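Local atomic coordinates of beta-Ala-His dipeptidase (Homo sapiens, PDB entry 3DLJ), a protein that hydrolyses carnosine, anserine and other Xaa-His dipeptides as a secreted dizinc metallopeptidase of the M20 family. Residues 38-43 against 113-118; 141-146 against 453-458. One frame throughout, in Å; residues are numbered along the deposited sequence.

Interaction 1 of 2, residues 38-43 against 113-118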
loop_
_atom_site.group_PDB
_atom_site.type_symbol
_atom_site.label_atom_id
_atom_site.label_comp_id
_atom_site.label_asym_id
_atom_site.label_seq_id
_atom_site.Cartn_x
_atom_site.Cartn_y
_atom_site.Cartn_z
ATOM N N GLU A 38 -10.250 6.642 -14.375
ATOM C CA GLU A 38 -9.957 7.385 -13.160
ATOM C C GLU A 38 -10.666 6.793 -11.945
ATOM O O GLU A 38 -11.588 7.398 -11.378
ATOM C CB GLU A 38 -10.279 8.855 -13.390
ATOM C CG GLU A 38 -9.485 9.362 -14.592
ATOM C CD GLU A 38 -9.601 10.859 -14.818
ATOM O OE1 GLU A 38 -10.040 11.575 -13.886
ATOM O OE2 GLU A 38 -9.231 11.319 -15.924
ATOM N N SER A 39 -10.195 5.603 -11.545
ATOM C CA SER A 39 -10.862 4.757 -10.534
ATOM C C SER A 39 -10.585 5.191 -9.086
ATOM O O SER A 39 -10.217 4.396 -8.217
ATOM C CB SER A 39 -10.499 3.286 -10.757
ATOM O OG SER A 39 -9.096 3.125 -10.898
ATOM N N ASP A 40 -10.816 6.470 -8.840
ATOM C CA ASP A 40 -10.494 7.112 -7.562
ATOM C C ASP A 40 -11.575 6.745 -6.516
ATOM O O ASP A 40 -12.739 7.159 -6.637
ATOM C CB ASP A 40 -10.397 8.616 -7.848
ATOM C CG ASP A 40 -10.109 9.466 -6.625
ATOM O OD1 ASP A 40 -10.348 9.032 -5.488
ATOM O OD2 ASP A 40 -9.667 10.622 -6.834
ATOM N N SER A 41 -11.193 5.954 -5.511
ATOM C CA SER A 41 -12.120 5.494 -4.462
ATOM C C SER A 41 -12.226 6.426 -3.253
ATOM O O SER A 41 -13.087 6.230 -2.399
ATOM C CB SER A 41 -11.709 4.118 -3.953
ATOM O OG SER A 41 -10.415 4.176 -3.362
ATOM N N VAL A 42 -11.335 7.411 -3.174
ATOM C CA VAL A 42 -11.161 8.205 -1.959
ATOM C C VAL A 42 -12.087 9.437 -1.994
ATOM O O VAL A 42 -12.598 9.850 -0.957
ATOM C CB VAL A 42 -9.643 8.570 -1.726
ATOM C CG1 VAL A 42 -9.454 9.635 -0.636
ATOM C CG2 VAL A 42 -8.827 7.330 -1.388
ATOM N N GLN A 43 -12.299 10.001 -3.188
ATOM C CA GLN A 43 -13.225 11.108 -3.388
ATOM C C GLN A 43 -14.677 10.612 -3.439
ATOM O O GLN A 43 -15.025 9.759 -4.273
ATOM C CB GLN A 43 -12.858 11.964 -4.623
ATOM C CG GLN A 43 -11.465 12.653 -4.518
ATOM C CD GLN A 43 -11.186 13.661 -5.647
ATOM O OE1 GLN A 43 -11.770 14.758 -5.691
ATOM N NE2 GLN A 43 -10.291 13.291 -6.567
ATOM N N VAL A 113 -7.433 3.687 -7.086
ATOM C CA VAL A 113 -6.220 4.496 -6.939
ATOM C C VAL A 113 -6.455 5.673 -5.944
ATOM O O VAL A 113 -7.619 6.075 -5.666
ATOM C CB VAL A 113 -5.722 5.019 -8.332
ATOM C CG1 VAL A 113 -5.307 3.860 -9.239
ATOM C CG2 VAL A 113 -6.801 5.843 -9.009
ATOM N N GLN A 114 -5.343 6.172 -5.391
ATOM C CA GLN A 114 -5.276 7.423 -4.638
ATOM C C GLN A 114 -5.596 8.583 -5.586
ATOM O O GLN A 114 -5.259 8.507 -6.775
ATOM C CB GLN A 114 -3.870 7.616 -4.051
ATOM C CG GLN A 114 -3.590 6.789 -2.785
ATOM C CD GLN A 114 -4.348 7.318 -1.547
ATOM O OE1 GLN A 114 -4.392 8.520 -1.306
ATOM N NE2 GLN A 114 -4.942 6.419 -0.778
ATOM N N PRO A 115 -6.239 9.656 -5.074
ATOM C CA PRO A 115 -6.502 10.834 -5.905
ATOM C C PRO A 115 -5.228 11.372 -6.561
ATOM O O PRO A 115 -4.134 11.224 -6.023
ATOM C CB PRO A 115 -7.032 11.863 -4.905
ATOM C CG PRO A 115 -7.657 11.050 -3.819
ATOM C CD PRO A 115 -6.743 9.830 -3.700
ATOM N N ALA A 116 -5.380 11.979 -7.728
ATOM C CA ALA A 116 -4.286 12.635 -8.397
ATOM C C ALA A 116 -4.795 13.903 -9.047
ATOM O O ALA A 116 -5.607 13.877 -9.988
ATOM C CB ALA A 116 -3.674 11.720 -9.432
ATOM N N ASP A 117 -4.337 15.032 -8.537
ATOM C CA ASP A 117 -4.600 16.279 -9.217
ATOM C C ASP A 117 -3.297 16.744 -9.806
ATOM O O ASP A 117 -2.271 16.737 -9.132
ATOM C CB ASP A 117 -5.191 17.316 -8.253
ATOM C CG ASP A 117 -6.719 17.194 -8.123
ATOM O OD1 ASP A 117 -7.314 16.235 -8.693
ATOM O OD2 ASP A 117 -7.326 18.063 -7.448
ATOM N N ARG A 118 -3.336 17.133 -11.068
ATOM C CA ARG A 118 -2.150 17.633 -11.752
ATOM C C ARG A 118 -1.538 18.858 -11.064
ATOM O O ARG A 118 -0.314 19.005 -11.015
ATOM C CB ARG A 118 -2.475 17.931 -13.206
ATOM C CG ARG A 118 -1.255 18.155 -14.014
ATOM C CD ARG A 118 -1.601 18.208 -15.467
ATOM N NE ARG A 118 -0.365 18.341 -16.207
ATOM C CZ ARG A 118 -0.235 18.089 -17.494
ATOM N NH1 ARG A 118 -1.288 17.693 -18.213
ATOM N NH2 ARG A 118 0.968 18.236 -18.053
HETATM O O HOH W 1 -8.146 11.574 -8.863
#
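An Asx turn laid against the loop just beyond the active-site residue Asp112 (assigned by similarity) brings Asp40 and Pro115 together. The carboxylate of Asp40 crosses the proline at about a right angle, with OD2 3.3 Å from Pro115 CA. Aspartate suits this place because its short arm can turn to the backbone N-H groups two and three residues on: CG stands anti to the backbone N (chi1 178°), and OD1 accepts from the N of Val42, nearly along the C-O axis, and from the N of Gln43, above the carboxylate plane. Gln43 NE2 adds a 2.8 Å bond to the syn side of Asp40 OD2, and a water donates to Asp40 OD2 and accepts from Ala116 N, bridging the two loops. With an alanine here, the backbone N of Val42 and of Gln43 would probably be left without their shared acceptor, the Gln43 amide free to turn and the water link to Ala116 undone. Within this M20 catalytic domain the backbones meet at a single bridge, where Val113 N donates to Ser39 O at 3.1 Å and Asp40 CA-H faces Val113 O. Val113 CG2 lies against the same backbone, 3.8 Å from Ser39 O. Val42 CB packs 3.7 Å from Pro115 CD; both residues are compact and apolar. Gln114 NE2 lies 4.0 Å from Val42 CG2 and is hydrogen-bonded to the zinc ligand Glu178, while Ser41 OG is hydrogen-bonded to Asp112 OD2.

Interaction 2 of 2, residues 141-146 against 453-458. With ZN (zinc ion), chain C; ZN (zinc ion), chain D.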
loop_
_atom_site.group_PDB
_atom_site.type_symbol
_atom_site.label_atom_id
_atom_site.label_comp_id
_atom_site.label_asym_id
_atom_site.label_seq_id
_atom_site.Cartn_x
_atom_site.Cartn_y
_atom_site.Cartn_z
ATOM N N ALA A 141 0.180 3.245 -11.668
ATOM C CA ALA A 141 1.176 2.484 -12.458
ATOM C C ALA A 141 1.823 1.379 -11.642
ATOM O O ALA A 141 1.927 0.248 -12.109
ATOM C CB ALA A 141 2.259 3.412 -13.052
ATOM N N THR A 142 2.274 1.718 -10.434
ATOM C CA THR A 142 2.809 0.735 -9.477
ATOM C C THR A 142 1.720 0.294 -8.448
ATOM O O THR A 142 1.686 -0.859 -8.033
ATOM C CB THR A 142 4.080 1.267 -8.748
ATOM O OG1 THR A 142 4.985 0.182 -8.500
ATOM C CG2 THR A 142 3.737 1.920 -7.416
ATOM N N ASP A 143 0.833 1.209 -8.075
ATOM C CA ASP A 143 -0.157 0.991 -6.990
ATOM C C ASP A 143 -1.636 1.175 -7.456
ATOM O O ASP A 143 -2.193 2.260 -7.304
ATOM C CB ASP A 143 0.175 1.971 -5.852
ATOM C CG ASP A 143 -0.621 1.723 -4.574
ATOM O OD1 ASP A 143 -1.290 0.670 -4.435
ATOM O OD2 ASP A 143 -0.561 2.613 -3.685
ATOM N N ASN A 144 -2.297 0.147 -7.997
ATOM C CA ASN A 144 -1.791 -1.221 -8.144
ATOM C C ASN A 144 -2.092 -1.860 -9.519
ATOM O O ASN A 144 -2.196 -3.075 -9.621
ATOM C CB ASN A 144 -2.401 -2.077 -7.029
ATOM C CG ASN A 144 -1.688 -3.395 -6.829
ATOM O OD1 ASN A 144 -2.332 -4.430 -6.622
ATOM N ND2 ASN A 144 -0.357 -3.373 -6.877
ATOM N N LYS A 145 -2.221 -1.057 -10.579
ATOM C CA LYS A 145 -2.662 -1.567 -11.901
ATOM C C LYS A 145 -1.527 -2.292 -12.631
ATOM O O LYS A 145 -1.752 -3.342 -13.245
ATOM C CB LYS A 145 -3.262 -0.433 -12.753
ATOM C CG LYS A 145 -4.637 0.048 -12.230
ATOM C CD LYS A 145 -5.056 1.426 -12.747
ATOM C CE LYS A 145 -6.484 1.729 -12.325
ATOM N NZ LYS A 145 -6.956 3.084 -12.774
ATOM N N GLY A 146 -0.311 -1.756 -12.531
ATOM C CA GLY A 146 0.891 -2.416 -13.079
ATOM C C GLY A 146 1.058 -3.870 -12.637
ATOM O O GLY A 146 1.115 -4.766 -13.477
ATOM N N ASP A 453 9.380 4.463 -6.947
ATOM C CA ASP A 453 8.157 4.485 -7.763
ATOM C C ASP A 453 7.200 5.598 -7.387
ATOM O O ASP A 453 6.425 6.028 -8.217
ATOM C CB ASP A 453 7.454 3.129 -7.729
ATOM C CG ASP A 453 8.048 2.115 -8.735
ATOM O OD1 ASP A 453 9.037 2.408 -9.410
ATOM O OD2 ASP A 453 7.524 1.001 -8.862
ATOM N N GLY A 454 7.261 6.073 -6.138
ATOM C CA GLY A 454 6.465 7.218 -5.694
ATOM C C GLY A 454 4.980 6.953 -5.563
ATOM O O GLY A 454 4.161 7.806 -5.902
ATOM N N GLU A 455 4.609 5.785 -5.052
ATOM C CA GLU A 455 3.194 5.505 -4.776
ATOM C C GLU A 455 2.578 6.522 -3.779
ATOM O O GLU A 455 3.247 6.950 -2.814
ATOM C CB GLU A 455 2.990 4.042 -4.333
ATOM C CG GLU A 455 3.370 3.666 -2.883
ATOM C CD GLU A 455 4.863 3.813 -2.549
ATOM O OE1 GLU A 455 5.694 4.099 -3.452
ATOM O OE2 GLU A 455 5.217 3.633 -1.368
ATOM N N HIS A 456 1.316 6.905 -4.039
ATOM C CA HIS A 456 0.565 7.900 -3.228
ATOM C C HIS A 456 1.175 9.302 -3.305
ATOM O O HIS A 456 0.978 10.111 -2.383
ATOM C CB HIS A 456 0.519 7.493 -1.751
ATOM C CG HIS A 456 -0.203 6.213 -1.480
ATOM N ND1 HIS A 456 -0.813 5.949 -0.268
ATOM C CD2 HIS A 456 -0.410 5.121 -2.253
ATOM C CE1 HIS A 456 -1.381 4.755 -0.316
ATOM N NE2 HIS A 456 -1.149 4.229 -1.510
ATOM N N SER A 457 1.942 9.579 -4.359
ATOM C CA SER A 457 2.612 10.864 -4.542
ATOM C C SER A 457 2.412 11.352 -5.954
ATOM O O SER A 457 1.861 10.632 -6.780
ATOM C CB SER A 457 4.121 10.730 -4.323
ATOM O OG SER A 457 4.356 10.232 -3.027
ATOM N N GLN A 458 2.885 12.568 -6.209
ATOM C CA GLN A 458 2.968 13.142 -7.543
ATOM C C GLN A 458 4.031 12.379 -8.302
ATOM O O GLN A 458 5.040 11.982 -7.719
ATOM C CB GLN A 458 3.388 14.618 -7.495
ATOM C CG GLN A 458 2.737 15.437 -6.405
ATOM C CD GLN A 458 3.599 15.530 -5.164
ATOM O OE1 GLN A 458 4.186 14.547 -4.723
ATOM N NE2 GLN A 458 3.683 16.730 -4.595
HETATM ZN ZN ZN C . -2.074 2.541 -2.142
HETATM ZN ZN ZN D . -2.067 -0.728 -3.310
#
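Thr142, Asp143 and Asp453 carry most of the surface buried where residues 141-146 of helix 141-160 meet the 453-458 loop. Thr142 uses both branches: OG1 donates to Asp453 OD2 at 2.7 Å, on the anti side and 21° out of the carboxylate plane, while CG2 rests 3.8 Å from Glu455 CB. A beta-branched hydroxyl residue suits such a place, giving one arm to a charge and the other to an aliphatic chain. Asp453 OD1 forms a salt bridge with Lys461 NZ, so each carboxylate oxygen has a partner.

Asp143 is the bridging ligand of the two-zinc centre of this M20 enzyme. With CG anti to the backbone N (chi1 -171°), the carboxylate gives one oxygen to each metal: Asp143 OD2 lies 2.2 Å from the zinc of chain C and Asp143 OD1 2.0 Å from the zinc of chain D. His456, carried at positive phi by a type II turn from Gly454 to Ser457, binds the zinc of chain C through NE2 at 2.0 Å, its ring nearly coplanar with the carboxylate, the planes 5° apart. Glu178 completes the protein ligands of that ion; His110 and Asp206 hold the other. Because OD2 and NE2 share a metal, their closeness is not a hydrogen bond; the two zinc ions probably offset the carboxylate's negative charge, and the zinc of chain C ties the helix to the 453-458 loop.

Overall arrangement
Interaction 1 is partly buried and joins two loops, one between helices 24-35 and 46-65, the other following strand 104-110; interaction 2 is buried, nearer the centre of the chain, and joins residues 141-146 of helix 141-160 to a loop far along the sequence. The first relies on hydrogen bonds, a water and proline packing, the second on metal coordination and a charged hydrogen bond. Their centres are about 11 Å apart, and they touch: Lys145 NZ lies 2.8 Å from Ser39 OG, a probable hydrogen bond, and Gln114 CG packs against His456 CD2. Interaction 1 thus lies beside the dizinc site that interaction 2 helps to build.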